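Local coordinates for protein nidogen (Mus musculus, PDB 1NPE) that probably ties laminin to other basement-membrane components, the six-bladed YWTD propeller domain of this fragment serving as the laminin-binding module, at residues 94-97 / 102-105; 137-142 / 146-151; 159-164 / 179-184. All coordinates share one frame; numbering follows the deposited sequence.

Interaction 1 (94-97 / 102-105); sequences FWTD and RIEV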
loop_
_atom_site.group_PDB
_atom_site.type_symbol
_atom_site.label_atom_id
_atom_site.label_comp_id
_atom_site.label_asym_id
_atom_site.label_seq_id
_atom_site.Cartn_x
_atom_site.Cartn_y
_atom_site.Cartn_z
ATOM N N PHE A 94 12.529 8.499 -2.324
ATOM C CA PHE A 94 11.730 8.626 -1.109
ATOM C C PHE A 94 10.690 7.516 -1.186
ATOM O O PHE A 94 10.231 7.181 -2.278
ATOM C CB PHE A 94 10.962 9.956 -1.070
ATOM C CG PHE A 94 11.830 11.180 -0.956
ATOM C CD1 PHE A 94 11.973 11.833 0.265
ATOM C CD2 PHE A 94 12.443 11.725 -2.082
ATOM C CE1 PHE A 94 12.711 13.020 0.363
ATOM C CE2 PHE A 94 13.181 12.908 -1.995
ATOM C CZ PHE A 94 13.313 13.557 -0.767
ATOM N N TRP A 95 10.302 6.945 -0.048
ATOM C CA TRP A 95 9.273 5.913 -0.088
ATOM C C TRP A 95 8.489 5.792 1.206
ATOM O O TRP A 95 8.940 6.227 2.268
ATOM C CB TRP A 95 9.851 4.547 -0.504
ATOM C CG TRP A 95 10.623 3.817 0.560
ATOM C CD1 TRP A 95 10.129 2.907 1.453
ATOM C CD2 TRP A 95 12.034 3.874 0.787
ATOM N NE1 TRP A 95 11.147 2.385 2.211
ATOM C CE2 TRP A 95 12.328 2.959 1.823
ATOM C CE3 TRP A 95 13.082 4.602 0.209
ATOM C CZ2 TRP A 95 13.631 2.749 2.294
ATOM C CZ3 TRP A 95 14.380 4.394 0.679
ATOM C CH2 TRP A 95 14.639 3.473 1.711
ATOM N N THR A 96 7.290 5.236 1.094
ATOM C CA THR A 96 6.433 5.020 2.243
ATOM C C THR A 96 6.497 3.548 2.617
ATOM O O THR A 96 6.666 2.686 1.757
ATOM C CB THR A 96 4.967 5.377 1.929
ATOM O OG1 THR A 96 4.518 4.610 0.799
ATOM C CG2 THR A 96 4.840 6.864 1.621
ATOM N N ASP A 97 6.377 3.271 3.908
ATOM C CA ASP A 97 6.393 1.915 4.424
ATOM C C ASP A 97 5.279 1.885 5.456
ATOM O O ASP A 97 5.398 2.487 6.520
ATOM C CB ASP A 97 7.744 1.606 5.075
ATOM C CG ASP A 97 7.869 0.159 5.510
ATOM O OD1 ASP A 97 6.881 -0.421 6.016
ATOM O OD2 ASP A 97 8.970 -0.401 5.357
ATOM N N ARG A 102 6.963 4.395 8.292
ATOM C CA ARG A 102 7.899 5.463 8.038
ATOM C C ARG A 102 8.065 5.880 6.593
ATOM O O ARG A 102 7.459 5.307 5.675
ATOM C CB ARG A 102 9.256 5.130 8.664
ATOM C CG ARG A 102 9.898 3.853 8.194
ATOM C CD ARG A 102 10.940 3.413 9.197
ATOM N NE ARG A 102 11.997 2.643 8.561
ATOM C CZ ARG A 102 12.690 1.678 9.152
ATOM N NH1 ARG A 102 12.441 1.351 10.413
ATOM N NH2 ARG A 102 13.637 1.042 8.475
ATOM N N ILE A 103 8.783 6.984 6.435
ATOM C CA ILE A 103 9.104 7.539 5.139
ATOM C C ILE A 103 10.617 7.670 5.151
ATOM O O ILE A 103 11.189 8.329 6.018
ATOM C CB ILE A 103 8.438 8.919 4.917
ATOM C CG1 ILE A 103 6.920 8.751 4.793
ATOM C CG2 ILE A 103 8.995 9.581 3.658
ATOM C CD1 ILE A 103 6.161 10.041 4.774
ATOM N N GLU A 104 11.268 6.954 4.249
ATOM C CA GLU A 104 12.715 7.001 4.169
ATOM C C GLU A 104 13.190 7.668 2.890
ATOM O O GLU A 104 12.447 7.805 1.918
ATOM C CB GLU A 104 13.303 5.593 4.268
ATOM C CG GLU A 104 12.897 4.830 5.532
ATOM C CD GLU A 104 13.781 3.628 5.784
ATOM O OE1 GLU A 104 15.012 3.791 5.776
ATOM O OE2 GLU A 104 13.252 2.520 5.987
ATOM N N VAL A 105 14.430 8.124 2.923
ATOM C CA VAL A 105 15.045 8.761 1.779
ATOM C C VAL A 105 16.410 8.093 1.634
ATOM O O VAL A 105 16.987 7.637 2.625
ATOM C CB VAL A 105 15.167 10.295 1.987
ATOM C CG1 VAL A 105 15.974 10.616 3.249
ATOM C CG2 VAL A 105 15.788 10.945 0.764
HETATM O O HOH W 1 11.296 1.212 4.830
#

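Interaction 2 (137-142 / 146-151); sequences YWTDWN and PKIETS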
loop_
_atom_site.group_PDB
_atom_site.type_symbol
_atom_site.label_atom_id
_atom_site.label_comp_id
_atom_site.label_asym_id
_atom_site.label_seq_id
_atom_site.Cartn_x
_atom_site.Cartn_y
_atom_site.Cartn_z
ATOM N N TYR A 137 5.112 15.444 -0.689
ATOM C CA TYR A 137 3.694 15.267 -0.359
ATOM C C TYR A 137 3.345 13.776 -0.236
ATOM O O TYR A 137 3.816 12.954 -1.022
ATOM C CB TYR A 137 2.805 15.874 -1.458
ATOM C CG TYR A 137 3.111 17.319 -1.822
ATOM C CD1 TYR A 137 3.981 17.626 -2.870
ATOM C CD2 TYR A 137 2.510 18.376 -1.135
ATOM C CE1 TYR A 137 4.241 18.949 -3.226
ATOM C CE2 TYR A 137 2.763 19.696 -1.479
ATOM C CZ TYR A 137 3.631 19.978 -2.525
ATOM O OH TYR A 137 3.894 21.289 -2.857
ATOM N N TRP A 138 2.486 13.427 0.714
ATOM C CA TRP A 138 2.096 12.025 0.864
ATOM C C TRP A 138 0.714 11.846 1.457
ATOM O O TRP A 138 0.143 12.786 2.017
ATOM C CB TRP A 138 3.116 11.258 1.709
ATOM C CG TRP A 138 3.180 11.670 3.155
ATOM C CD1 TRP A 138 2.472 11.129 4.198
ATOM C CD2 TRP A 138 4.047 12.655 3.729
ATOM N NE1 TRP A 138 2.855 11.712 5.381
ATOM C CE2 TRP A 138 3.822 12.649 5.123
ATOM C CE3 TRP A 138 5.001 13.535 3.202
ATOM C CZ2 TRP A 138 4.521 13.492 6.002
ATOM C CZ3 TRP A 138 5.693 14.374 4.072
ATOM C CH2 TRP A 138 5.448 14.345 5.458
ATOM N N THR A 139 0.167 10.642 1.295
ATOM C CA THR A 139 -1.143 10.316 1.849
ATOM C C THR A 139 -0.958 9.257 2.924
ATOM O O THR A 139 0.024 8.509 2.915
ATOM C CB THR A 139 -2.122 9.729 0.800
ATOM O OG1 THR A 139 -1.727 8.394 0.461
ATOM C CG2 THR A 139 -2.150 10.574 -0.451
ATOM N N ASP A 140 -1.883 9.232 3.872
ATOM C CA ASP A 140 -1.879 8.243 4.941
ATOM C C ASP A 140 -3.349 7.881 5.051
ATOM O O ASP A 140 -4.156 8.674 5.526
ATOM C CB ASP A 140 -1.360 8.838 6.258
ATOM C CG ASP A 140 -1.236 7.793 7.380
ATOM O OD1 ASP A 140 -1.973 6.788 7.380
ATOM O OD2 ASP A 140 -0.406 7.989 8.287
ATOM N N TRP A 141 -3.702 6.690 4.586
ATOM C CA TRP A 141 -5.101 6.283 4.622
ATOM C C TRP A 141 -5.632 5.784 5.958
ATOM O O TRP A 141 -6.674 5.129 6.002
ATOM C CB TRP A 141 -5.436 5.326 3.467
ATOM C CG TRP A 141 -4.649 4.076 3.434
ATOM C CD1 TRP A 141 -3.469 3.870 2.784
ATOM C CD2 TRP A 141 -5.015 2.822 4.014
ATOM N NE1 TRP A 141 -3.079 2.560 2.914
ATOM C CE2 TRP A 141 -4.012 1.891 3.661
ATOM C CE3 TRP A 141 -6.100 2.390 4.792
ATOM C CZ2 TRP A 141 -4.057 0.547 4.061
ATOM C CZ3 TRP A 141 -6.147 1.046 5.196
ATOM C CH2 TRP A 141 -5.130 0.145 4.825
ATOM N N ASN A 142 -4.921 6.130 7.034
ATOM C CA ASN A 142 -5.282 5.819 8.434
ATOM C C ASN A 142 -6.808 5.855 8.551
ATOM O O ASN A 142 -7.410 6.923 8.477
ATOM C CB ASN A 142 -4.673 6.915 9.332
ATOM C CG ASN A 142 -4.894 6.687 10.837
ATOM O OD1 ASN A 142 -4.132 7.206 11.652
ATOM N ND2 ASN A 142 -5.929 5.946 11.203
ATOM N N PRO A 146 -7.416 9.854 8.360
ATOM C CA PRO A 146 -6.767 9.939 7.045
ATOM C C PRO A 146 -6.231 11.354 6.807
ATOM O O PRO A 146 -6.807 12.327 7.284
ATOM C CB PRO A 146 -7.914 9.609 6.087
ATOM C CG PRO A 146 -9.105 10.169 6.803
ATOM C CD PRO A 146 -8.872 9.687 8.215
ATOM N N LYS A 147 -5.137 11.475 6.068
ATOM C CA LYS A 147 -4.578 12.796 5.820
ATOM C C LYS A 147 -3.654 12.913 4.617
ATOM O O LYS A 147 -3.182 11.913 4.074
ATOM C CB LYS A 147 -3.860 13.303 7.075
ATOM C CG LYS A 147 -2.827 12.342 7.621
ATOM C CD LYS A 147 -2.228 12.808 8.938
ATOM C CE LYS A 147 -1.139 11.837 9.390
ATOM N NZ LYS A 147 -0.396 12.298 10.599
ATOM N N ILE A 148 -3.510 14.145 4.145
ATOM C CA ILE A 148 -2.613 14.481 3.049
ATOM C C ILE A 148 -1.605 15.384 3.752
ATOM O O ILE A 148 -1.988 16.379 4.375
ATOM C CB ILE A 148 -3.317 15.298 1.929
ATOM C CG1 ILE A 148 -4.557 14.561 1.416
ATOM C CG2 ILE A 148 -2.353 15.544 0.774
ATOM C CD1 ILE A 148 -4.260 13.246 0.723
ATOM N N GLU A 149 -0.331 15.016 3.722
ATOM C CA GLU A 149 0.683 15.833 4.382
ATOM C C GLU A 149 1.734 16.337 3.420
ATOM O O GLU A 149 1.910 15.804 2.321
ATOM C CB GLU A 149 1.400 15.049 5.488
ATOM C CG GLU A 149 0.548 14.610 6.665
ATOM C CD GLU A 149 1.391 14.140 7.842
ATOM O OE1 GLU A 149 1.878 14.998 8.613
ATOM O OE2 GLU A 149 1.570 12.915 7.998
ATOM N N THR A 150 2.443 17.368 3.855
ATOM C CA THR A 150 3.516 17.932 3.068
ATOM C C THR A 150 4.671 18.290 3.985
ATOM O O THR A 150 4.506 18.425 5.198
ATOM C CB THR A 150 3.083 19.197 2.278
ATOM O OG1 THR A 150 4.139 19.581 1.395
ATOM C CG2 THR A 150 2.814 20.362 3.205
ATOM N N SER A 151 5.850 18.402 3.396
ATOM C CA SER A 151 7.045 18.795 4.127
ATOM C C SER A 151 8.079 19.167 3.088
ATOM O O SER A 151 7.871 18.948 1.889
ATOM C CB SER A 151 7.576 17.644 4.988
ATOM O OG SER A 151 8.354 16.734 4.223
#

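Interaction 3 (159-164 / 179-184); sequences RILAQD and SQLCWV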
loop_
_atom_site.group_PDB
_atom_site.type_symbol
_atom_site.label_atom_id
_atom_site.label_comp_id
_atom_site.label_asym_id
_atom_site.label_seq_id
_atom_site.Cartn_x
_atom_site.Cartn_y
_atom_site.Cartn_z
ATOM N N ARG A 159 3.664 19.301 7.846
ATOM C CA ARG A 159 2.346 19.811 8.219
ATOM C C ARG A 159 1.238 19.105 7.454
ATOM O O ARG A 159 1.455 18.578 6.363
ATOM C CB ARG A 159 2.261 21.326 7.981
ATOM C CG ARG A 159 2.443 21.720 6.531
ATOM C CD ARG A 159 2.619 23.211 6.360
ATOM N NE ARG A 159 2.758 23.556 4.946
ATOM C CZ ARG A 159 1.784 24.061 4.193
ATOM N NH1 ARG A 159 0.583 24.295 4.712
ATOM N NH2 ARG A 159 2.008 24.317 2.912
ATOM N N ILE A 160 0.050 19.095 8.048
ATOM C CA ILE A 160 -1.117 18.477 7.443
ATOM C C ILE A 160 -1.737 19.476 6.476
ATOM O O ILE A 160 -1.929 20.640 6.815
ATOM C CB ILE A 160 -2.146 18.071 8.516
ATOM C CG1 ILE A 160 -1.495 17.118 9.517
ATOM C CG2 ILE A 160 -3.342 17.403 7.868
ATOM C CD1 ILE A 160 -2.403 16.676 10.654
ATOM N N LEU A 161 -2.015 19.013 5.262
ATOM C CA LEU A 161 -2.603 19.840 4.216
ATOM C C LEU A 161 -4.128 19.672 4.164
ATOM O O LEU A 161 -4.859 20.642 4.001
ATOM C CB LEU A 161 -1.970 19.460 2.875
ATOM C CG LEU A 161 -1.462 20.547 1.919
ATOM C CD1 LEU A 161 -0.701 21.648 2.652
ATOM C CD2 LEU A 161 -0.574 19.891 0.877
ATOM N N ALA A 162 -4.596 18.432 4.282
ATOM C CA ALA A 162 -6.026 18.116 4.260
ATOM C C ALA A 162 -6.259 17.012 5.282
ATOM O O ALA A 162 -5.459 16.078 5.396
ATOM C CB ALA A 162 -6.460 17.659 2.875
ATOM N N GLN A 163 -7.380 17.096 5.990
ATOM C CA GLN A 163 -7.696 16.134 7.043
ATOM C C GLN A 163 -9.175 15.769 7.026
ATOM O O GLN A 163 -9.544 14.607 7.215
ATOM C CB GLN A 163 -7.344 16.778 8.380
ATOM C CG GLN A 163 -6.990 15.845 9.494
ATOM C CD GLN A 163 -6.526 16.613 10.717
ATOM O OE1 GLN A 163 -5.363 17.002 10.816
ATOM N NE2 GLN A 163 -7.447 16.875 11.633
ATOM N N ASP A 164 -10.015 16.778 6.821
ATOM C CA ASP A 164 -11.460 16.604 6.779
ATOM C C ASP A 164 -11.918 16.060 5.443
ATOM O O ASP A 164 -11.254 16.239 4.422
ATOM C CB ASP A 164 -12.162 17.941 7.027
ATOM C CG ASP A 164 -11.936 18.474 8.425
ATOM O OD1 ASP A 164 -11.376 17.744 9.278
ATOM O OD2 ASP A 164 -12.343 19.628 8.677
ATOM N N SER A 179 0.385 24.224 -10.192
ATOM C CA SER A 179 0.580 24.218 -8.735
ATOM C C SER A 179 -0.615 23.505 -8.098
ATOM O O SER A 179 -1.238 23.999 -7.151
ATOM C CB SER A 179 0.718 25.643 -8.185
ATOM O OG SER A 179 2.026 26.148 -8.399
ATOM N N GLN A 180 -0.923 22.334 -8.649
ATOM C CA GLN A 180 -2.059 21.550 -8.211
ATOM C C GLN A 180 -1.687 20.175 -7.671
ATOM O O GLN A 180 -1.001 19.384 -8.329
ATOM C CB GLN A 180 -3.029 21.398 -9.389
ATOM C CG GLN A 180 -4.507 21.451 -9.038
ATOM C CD GLN A 180 -4.990 22.841 -8.647
ATOM O OE1 GLN A 180 -6.149 23.016 -8.263
ATOM N NE2 GLN A 180 -4.110 23.834 -8.744
ATOM N N LEU A 181 -2.128 19.916 -6.446
ATOM C CA LEU A 181 -1.912 18.633 -5.800
ATOM C C LEU A 181 -3.259 17.908 -5.837
ATOM O O LEU A 181 -4.253 18.390 -5.302
ATOM C CB LEU A 181 -1.455 18.816 -4.353
ATOM C CG LEU A 181 -1.219 17.532 -3.550
ATOM C CD1 LEU A 181 -0.060 16.750 -4.149
ATOM C CD2 LEU A 181 -0.942 17.854 -2.087
ATOM N N CYS A 182 -3.292 16.763 -6.494
ATOM C CA CYS A 182 -4.517 15.993 -6.586
ATOM C C CYS A 182 -4.338 14.610 -5.981
ATOM O O CYS A 182 -3.261 14.036 -6.051
ATOM C CB CYS A 182 -4.932 15.831 -8.044
ATOM S SG CYS A 182 -5.056 17.369 -9.003
ATOM N N TRP A 183 -5.399 14.084 -5.385
ATOM C CA TRP A 183 -5.364 12.748 -4.812
ATOM C C TRP A 183 -6.637 12.020 -5.204
ATOM O O TRP A 183 -7.589 12.647 -5.659
ATOM C CB TRP A 183 -5.216 12.796 -3.284
ATOM C CG TRP A 183 -6.366 13.391 -2.539
ATOM C CD1 TRP A 183 -7.512 12.751 -2.146
ATOM C CD2 TRP A 183 -6.462 14.730 -2.033
ATOM N NE1 TRP A 183 -8.308 13.608 -1.426
ATOM C CE2 TRP A 183 -7.689 14.829 -1.339
ATOM C CE3 TRP A 183 -5.627 15.854 -2.097
ATOM C CZ2 TRP A 183 -8.104 16.006 -0.708
ATOM C CZ3 TRP A 183 -6.039 17.029 -1.468
ATOM C CH2 TRP A 183 -7.269 17.092 -0.781
ATOM N N VAL A 184 -6.612 10.694 -5.117
ATOM C CA VAL A 184 -7.784 9.876 -5.424
ATOM C C VAL A 184 -8.153 9.200 -4.108
ATOM O O VAL A 184 -7.285 8.711 -3.384
ATOM C CB VAL A 184 -7.514 8.847 -6.549
ATOM C CG1 VAL A 184 -7.272 9.575 -7.863
ATOM C CG2 VAL A 184 -6.323 7.953 -6.203
#

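Interaction 1 (94-97 / 102-105)
Trp95 and Glu104 face each other as a hydrogen-bonded pair in an antiparallel β-hairpin, formed by the two middle strands of a four-stranded blade of the YWTD β-propeller. Each donates its backbone N-H to the other's carbonyl, and Asp97 and Arg102 exchange a second such pair nearer the turn. All four of these side chains share one face of the blade. There the Trp95 indole leans over to the other strand, because its CG sits between the backbone N and the carbonyl carbon (chi1 76°). Glu104 CB lies over one face of its six-membered ring, 3.6 Å from the centroid, and Glu104 CD continues past the rim, 3.6 Å from Trp95 CZ2. Arg102 runs alongside on the same strand and grips Glu104 OE2 side-on, with NE and NH2 each 2.9 Å from that oxygen and on the same side of the carboxylate plane. Arg113 makes a further salt bridge to OE2, so the buried carboxylate probably stays ionised; Arg102 NH2 also pairs with Asp77. Asp97 OD1 accepts from the backbone N of Leu100. On the reverse face Val105 CG2 sits over the Phe94 ring, 3.9 Å from its centroid. On the Trp95 face one water joins the strands: it accepts from Trp95 NE1 at 2.9 Å and donates to Asp97 OD2, also at 2.9 Å, and to Glu104 OE2 at 2.6 Å.

Interaction 2 (137-142 / 146-151)
The indole of Trp138 lies across Glu149 and has more of its surface buried here than any other residue of this β-hairpin, whose strands 135-140 and 147-152 are the two middle strands of a propeller blade. A chi1 of 67° swings the ring over to the partner strand, and packing is tight. Glu149 CB sits over one face, 3.4 Å from Trp138 CE2, while Ser151 OG comes in at the edge, in the ring plane, 3.6 Å from Trp138 CZ3. The glutamate chain runs on extended, and its OE2 takes a weak hydrogen bond from Trp138 NE1 (3.2 Å, 130° at the hydrogen). Backbone bonds run both ways between the same two residues. The other face of the blade is also close-packed: Thr150 OG1, which bonds to Leu136 O, approaches the Tyr137 ring obliquely at 3.2 Å from Tyr137 CE2, and Ile148 CD1 meets Thr139 CG2 at 3.6 Å.

Nearer the turn, Pro146 still packs on Asn142 O and Asp140 and Lys147 exchange two backbone bonds, but their side chains meet loosely, Asp140 CB 4.0 Å from Lys147 CG, and Lys147 and Asn142 are partly exposed. The extended lysine carries NZ to a salt bridge with Glu149 OE2, 3.3 Å away, and a bond to Gly120 O. Asp140 OD1 closes an Asx turn on Asn142 N and accepts from Asn123 N, while OD2 takes the N-H of Val122, part of a cadmium site. With Arg158 also salt-bridged to Glu149, both buried carboxylates are well supplied with donors and probably remain charged.

Interaction 3 (159-164 / 179-184)
The backbones of 159-164 and 179-184 stay well apart, with CA of Leu161 10.1 Å from CA of Leu181 and CA of Ala162 10.6 Å from CA of Trp183, so this is side-chain packing between the outermost strand of one propeller blade and the second strand of the next. Two apolar pairs bridge the gap. Leu161 CD2 meets Leu181 CD2 methyl to methyl at 3.6 Å; the Leu181 branch gets there because its CG stands opposite the backbone N (chi1 179°), extending the side chain toward the neighbouring blade. Beside it, Ala162 CB comes obliquely to the Trp183 ring, 3.8 Å from CH2. Leu161 and Ala162 are consecutive, yet both point at the second segment: they form a classic β bulge opposite Ile148, which lets two neighbouring residues turn the same way. Ile148 also touches Trp183, and Leu172 lies against both Leu181 and Trp183, widening the apolar layer. Cys182, on the other side of its strand, is tied to Cys193 by a disulfide within that later blade. Between these two segments the blades meet through apolar contact, which supplies burial rather than direction; directional bonds, such as that of Thr139 OG1 to a backbone carbonyl of the later blade, lie elsewhere on the interface.

Overall arrangement
The three contacts come in series along the chain and step round the propeller through three successive blades. Interactions 1 and 2 are equivalent hairpins of adjacent blades, their centres about 12 Å apart; Ile103 CD1 of the first packs on Trp138 CD2 of the second at 3.5 Å. Interaction 3 follows interaction 2, their centres about 7 Å apart. Strand 159-162 is the neighbour of 147-152 in the same sheet, with Ile148 O 2.8 Å from Leu161 N, and from there the contact passes to the next blade. Interactions 1 and 3 do not touch, their centres lying about 18 Å apart. Hairpins thus build each blade, while apolar packing, helped by a few polar links, joins blade to blade.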